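Local coordinates for probable sulfate-binding lipoprotein SubI (PDB 6DDN), which probably binds sulfate outside the cytoplasmic membrane and carries it to a transporter for uptake, as other members of the prokaryotic sulfate-binding protein family do, at residues H51-E63 with G81-Q94. Sequence-based numbering, arbitrary orientation.
Sequences HTSITLVAYAVPE and GVQVITSYGASADQ. With SO4 (sulfate ion), chain C.
Ile54 packs against Val82 and Val84 across two parallel strands, 53-58 and 83-88, which helix 63-74 joins into a beta-alpha-beta crossover, a basic unit of the periplasmic binding protein fold. The backbones bond alternately: Ile54 N gives to Gln83 O, Ile54 O takes Ile85 N at 2.8 Å, and Leu56 N gives to Ile85 O at 2.7 Å. The tightly packed face carries Ile54, whose CG1 is wedged between its own backbone N and carbonyl carbon (chi1 53°). From there CG1 meets Val82 CG2 at 3.6 Å and CD1 meets Val84 CG2; Ala276 and Phe280 of helix 274-284 close over this cluster. The N-terminal half of the reverse face, with Ser53, Thr55, Gln83 and Ile85, is looser and more polar. On it Ser53 OG donates to Gln83 OE1 at 3.1 Å, from above the amide plane, beside the exposed Ile85.

Toward the C-terminal ends the pairing frays, and the Gly89 N-H reaches Ala58 O and Tyr59 O only weakly. Packing is regained at Tyr88: Glu63 CB lies over one face of its ring in a CH-pi contact, 3.8 Å from the centroid, while Tyr59 O sits at the ring edge. Beyond the strands, the loop after 53-58 and the start of helix 91-99 line a sulfate site completed by Ser175, Ser177, Gly218 and Tyr236, consistent with the family's ligand pocket. Ser91 OG is held by Asp114 and Ser110, and its backbone N lies 2.9 Å from sulfate O1, the oxygen to which Ala60 N donates a hydrogen bond of 3.0 Å.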
loop_
_atom_site.group_PDB
_atom_site.type_symbol
_atom_site.label_atom_id
_atom_site.label_comp_id
_atom_site.label_asym_id
_atom_site.label_seq_id
_atom_site.Cartn_x
_atom_site.Cartn_y
_atom_site.Cartn_z
ATOM N N HIS A 51 7.766 -20.388 22.553
ATOM C CA HIS A 51 9.088 -19.774 22.488
ATOM C C HIS A 51 8.998 -18.256 22.650
ATOM O O HIS A 51 8.598 -17.756 23.701
ATOM C CB HIS A 51 9.778 -20.127 21.167
ATOM C CG HIS A 51 11.271 -20.196 21.263
ATOM N ND1 HIS A 51 11.926 -20.642 22.391
ATOM C CD2 HIS A 51 12.236 -19.878 20.369
ATOM C CE1 HIS A 51 13.231 -20.593 22.188
ATOM N NE2 HIS A 51 13.445 -20.134 20.969
ATOM N N THR A 52 9.370 -17.534 21.598
ATOM C CA THR A 52 9.411 -16.080 21.594
ATOM C C THR A 52 8.223 -15.527 20.811
ATOM O O THR A 52 7.590 -16.230 20.019
ATOM C CB THR A 52 10.742 -15.589 21.003
ATOM O OG1 THR A 52 11.825 -16.234 21.685
ATOM C CG2 THR A 52 10.910 -14.092 21.157
ATOM N N SER A 53 7.910 -14.257 21.060
ATOM C CA SER A 53 6.759 -13.592 20.469
ATOM C C SER A 53 7.185 -12.250 19.890
ATOM O O SER A 53 7.851 -11.461 20.568
ATOM C CB SER A 53 5.660 -13.397 21.518
ATOM O OG SER A 53 4.514 -12.800 20.950
ATOM N N ILE A 54 6.803 -11.995 18.639
ATOM C CA ILE A 54 7.078 -10.728 17.973
ATOM C C ILE A 54 5.764 -10.144 17.472
ATOM O O ILE A 54 4.825 -10.872 17.135
ATOM C CB ILE A 54 8.082 -10.880 16.807
ATOM C CG1 ILE A 54 7.624 -11.975 15.843
ATOM C CG2 ILE A 54 9.477 -11.174 17.340
ATOM C CD1 ILE A 54 8.449 -12.056 14.577
ATOM N N THR A 55 5.704 -8.816 17.422
ATOM C CA THR A 55 4.502 -8.098 17.025
ATOM C C THR A 55 4.782 -7.278 15.776
ATOM O O THR A 55 5.720 -6.474 15.752
ATOM C CB THR A 55 4.007 -7.183 18.146
ATOM O OG1 THR A 55 3.572 -7.980 19.254
ATOM C CG2 THR A 55 2.851 -6.325 17.657
ATOM N N LEU A 56 3.966 -7.483 14.747
ATOM C CA LEU A 56 4.036 -6.705 13.520
ATOM C C LEU A 56 2.921 -5.668 13.532
ATOM O O LEU A 56 1.737 -6.025 13.566
ATOM C CB LEU A 56 3.911 -7.603 12.289
ATOM C CG LEU A 56 3.743 -6.845 10.970
ATOM C CD1 LEU A 56 5.006 -6.073 10.622
ATOM C CD2 LEU A 56 3.376 -7.794 9.853
ATOM N N VAL A 57 3.297 -4.396 13.516
ATOM C CA VAL A 57 2.354 -3.296 13.365
ATOM C C VAL A 57 2.356 -2.914 11.893
ATOM O O VAL A 57 3.309 -2.300 11.400
ATOM C CB VAL A 57 2.716 -2.106 14.263
ATOM C CG1 VAL A 57 1.828 -0.910 13.947
ATOM C CG2 VAL A 57 2.585 -2.492 15.727
ATOM N N ALA A 58 1.300 -3.291 11.181
ATOM C CA ALA A 58 1.205 -3.072 9.747
ATOM C C ALA A 58 0.051 -2.130 9.437
ATOM O O ALA A 58 -0.767 -1.800 10.299
ATOM C CB ALA A 58 1.028 -4.398 8.995
ATOM N N TYR A 59 -0.010 -1.699 8.176
ATOM C CA TYR A 59 -1.071 -0.799 7.744
ATOM C C TYR A 59 -2.369 -1.570 7.513
ATOM O O TYR A 59 -2.533 -2.680 8.025
ATOM C CB TYR A 59 -0.646 -0.008 6.498
ATOM C CG TYR A 59 -0.290 -0.817 5.266
ATOM C CD1 TYR A 59 0.857 -1.601 5.224
ATOM C CD2 TYR A 59 -1.080 -0.757 4.127
ATOM C CE1 TYR A 59 1.188 -2.327 4.091
ATOM C CE2 TYR A 59 -0.756 -1.473 2.993
ATOM C CZ TYR A 59 0.374 -2.260 2.979
ATOM O OH TYR A 59 0.687 -2.973 1.843
ATOM N N ALA A 60 -3.300 -0.994 6.751
ATOM C CA ALA A 60 -4.686 -1.446 6.809
ATOM C C ALA A 60 -4.992 -2.654 5.932
ATOM O O ALA A 60 -5.975 -3.353 6.199
ATOM C CB ALA A 60 -5.626 -0.303 6.425
ATOM N N VAL A 61 -4.204 -2.920 4.894
ATOM C CA VAL A 61 -4.600 -3.943 3.925
ATOM C C VAL A 61 -3.608 -5.079 3.658
ATOM O O VAL A 61 -3.914 -5.921 2.803
ATOM C CB VAL A 61 -4.955 -3.282 2.582
ATOM C CG1 VAL A 61 -6.005 -2.187 2.768
ATOM C CG2 VAL A 61 -3.710 -2.728 1.926
ATOM N N PRO A 62 -2.444 -5.197 4.313
ATOM C CA PRO A 62 -1.506 -6.250 3.900
ATOM C C PRO A 62 -1.775 -7.614 4.516
ATOM O O PRO A 62 -0.993 -8.543 4.278
ATOM C CB PRO A 62 -0.159 -5.695 4.374
ATOM C CG PRO A 62 -0.503 -5.043 5.650
ATOM C CD PRO A 62 -1.899 -4.472 5.481
ATOM N N GLU A 63 -2.854 -7.767 5.282
ATOM C CA GLU A 63 -3.113 -9.023 5.985
ATOM C C GLU A 63 -3.152 -10.259 5.089
ATOM O O GLU A 63 -2.606 -11.296 5.505
ATOM C CB GLU A 63 -4.423 -8.909 6.781
ATOM C CG GLU A 63 -4.757 -10.136 7.621
ATOM C CD GLU A 63 -5.546 -11.178 6.853
ATOM O OE1 GLU A 63 -6.053 -10.851 5.759
ATOM O OE2 GLU A 63 -5.655 -12.325 7.333
ATOM N N GLY A 81 8.477 -21.730 16.440
ATOM C CA GLY A 81 8.348 -21.293 17.808
ATOM C C GLY A 81 8.086 -19.812 17.986
ATOM O O GLY A 81 7.513 -19.420 19.008
ATOM N N VAL A 82 8.491 -18.975 17.038
ATOM C CA VAL A 82 8.305 -17.536 17.175
ATOM C C VAL A 82 6.933 -17.176 16.619
ATOM O O VAL A 82 6.711 -17.169 15.404
ATOM C CB VAL A 82 9.432 -16.742 16.503
ATOM C CG1 VAL A 82 9.727 -17.271 15.122
ATOM C CG2 VAL A 82 9.089 -15.257 16.457
ATOM N N GLN A 83 6.005 -16.895 17.524
ATOM C CA GLN A 83 4.649 -16.528 17.159
ATOM C C GLN A 83 4.593 -15.056 16.770
ATOM O O GLN A 83 5.190 -14.200 17.430
ATOM C CB GLN A 83 3.712 -16.829 18.329
ATOM C CG GLN A 83 2.389 -16.098 18.335
ATOM C CD GLN A 83 2.025 -15.618 19.728
ATOM O OE1 GLN A 83 2.901 -15.381 20.562
ATOM N NE2 GLN A 83 0.730 -15.495 19.995
ATOM N N VAL A 84 3.889 -14.769 15.680
ATOM C CA VAL A 84 3.810 -13.427 15.118
ATOM C C VAL A 84 2.416 -12.882 15.393
ATOM O O VAL A 84 1.426 -13.372 14.834
ATOM C CB VAL A 84 4.117 -13.418 13.613
ATOM C CG1 VAL A 84 3.990 -12.004 13.055
ATOM C CG2 VAL A 84 5.505 -13.985 13.346
ATOM N N ILE A 85 2.334 -11.869 16.250
ATOM C CA ILE A 85 1.099 -11.126 16.464
ATOM C C ILE A 85 1.051 -9.988 15.457
ATOM O O ILE A 85 2.083 -9.397 15.116
ATOM C CB ILE A 85 1.008 -10.604 17.909
ATOM C CG1 ILE A 85 1.280 -11.732 18.900
ATOM C CG2 ILE A 85 -0.360 -9.996 18.182
ATOM C CD1 ILE A 85 1.986 -11.270 20.141
ATOM N N THR A 86 -0.148 -9.680 14.969
ATOM C CA THR A 86 -0.328 -8.703 13.910
ATOM C C THR A 86 -1.267 -7.593 14.363
ATOM O O THR A 86 -2.142 -7.801 15.209
ATOM C CB THR A 86 -0.879 -9.363 12.642
ATOM O OG1 THR A 86 -2.112 -10.025 12.947
ATOM C CG2 THR A 86 0.116 -10.382 12.100
ATOM N N SER A 87 -1.068 -6.407 13.789
ATOM C CA SER A 87 -1.902 -5.248 14.084
ATOM C C SER A 87 -2.031 -4.420 12.816
ATOM O O SER A 87 -1.033 -3.886 12.321
ATOM C CB SER A 87 -1.308 -4.407 15.216
ATOM O OG SER A 87 -2.108 -3.265 15.469
ATOM N N TYR A 88 -3.253 -4.315 12.298
ATOM C CA TYR A 88 -3.529 -3.589 11.067
ATOM C C TYR A 88 -4.417 -2.388 11.355
ATOM O O TYR A 88 -5.332 -2.459 12.181
ATOM C CB TYR A 88 -4.200 -4.494 10.028
ATOM C CG TYR A 88 -3.496 -5.816 9.826
ATOM C CD1 TYR A 88 -2.390 -5.916 8.989
ATOM C CD2 TYR A 88 -3.933 -6.962 10.474
ATOM C CE1 TYR A 88 -1.743 -7.126 8.803
ATOM C CE2 TYR A 88 -3.294 -8.173 10.293
ATOM C CZ TYR A 88 -2.201 -8.251 9.458
ATOM O OH TYR A 88 -1.569 -9.459 9.284
ATOM N N GLY A 89 -4.140 -1.289 10.665
ATOM C CA GLY A 89 -4.937 -0.089 10.812
ATOM C C GLY A 89 -4.451 0.967 9.847
ATOM O O GLY A 89 -3.582 0.712 9.012
ATOM N N ALA A 90 -5.029 2.161 9.967
ATOM C CA ALA A 90 -4.596 3.290 9.152
ATOM C C ALA A 90 -3.088 3.475 9.265
ATOM O O ALA A 90 -2.536 3.498 10.369
ATOM C CB ALA A 90 -5.326 4.562 9.586
ATOM N N SER A 91 -2.428 3.596 8.110
ATOM C CA SER A 91 -0.968 3.559 8.064
ATOM C C SER A 91 -0.349 4.636 8.949
ATOM O O SER A 91 0.492 4.342 9.807
ATOM C CB SER A 91 -0.489 3.707 6.620
ATOM O OG SER A 91 0.898 3.436 6.511
ATOM N N ALA A 92 -0.754 5.894 8.755
ATOM C CA ALA A 92 -0.177 6.984 9.537
ATOM C C ALA A 92 -0.544 6.867 11.012
ATOM O O ALA A 92 0.279 7.163 11.887
ATOM C CB ALA A 92 -0.627 8.332 8.976
ATOM N N ASP A 93 -1.776 6.445 11.308
ATOM C CA ASP A 93 -2.170 6.233 12.697
ATOM C C ASP A 93 -1.317 5.153 13.349
ATOM O O ASP A 93 -0.904 5.290 14.508
ATOM C CB ASP A 93 -3.651 5.860 12.776
ATOM C CG ASP A 93 -4.567 7.040 12.516
ATOM O OD1 ASP A 93 -4.055 8.158 12.293
ATOM O OD2 ASP A 93 -5.801 6.847 12.539
ATOM N N GLN A 94 -1.040 4.070 12.619
ATOM C CA GLN A 94 -0.193 3.012 13.159
ATOM C C GLN A 94 1.234 3.502 13.366
ATOM O O GLN A 94 1.887 3.129 14.348
ATOM C CB GLN A 94 -0.216 1.798 12.231
ATOM C CG GLN A 94 -1.554 1.081 12.175
ATOM C CD GLN A 94 -1.723 0.062 13.285
ATOM O OE1 GLN A 94 -1.314 -1.092 13.150
ATOM N NE2 GLN A 94 -2.331 0.483 14.390
HETATM S S SO4 C . -3.715 2.384 4.590
HETATM O O1 SO4 C . -3.286 1.870 5.888
HETATM O O2 SO4 C . -3.915 1.266 3.672
HETATM O O3 SO4 C . -4.968 3.118 4.736
HETATM O O4 SO4 C . -2.690 3.278 4.063
#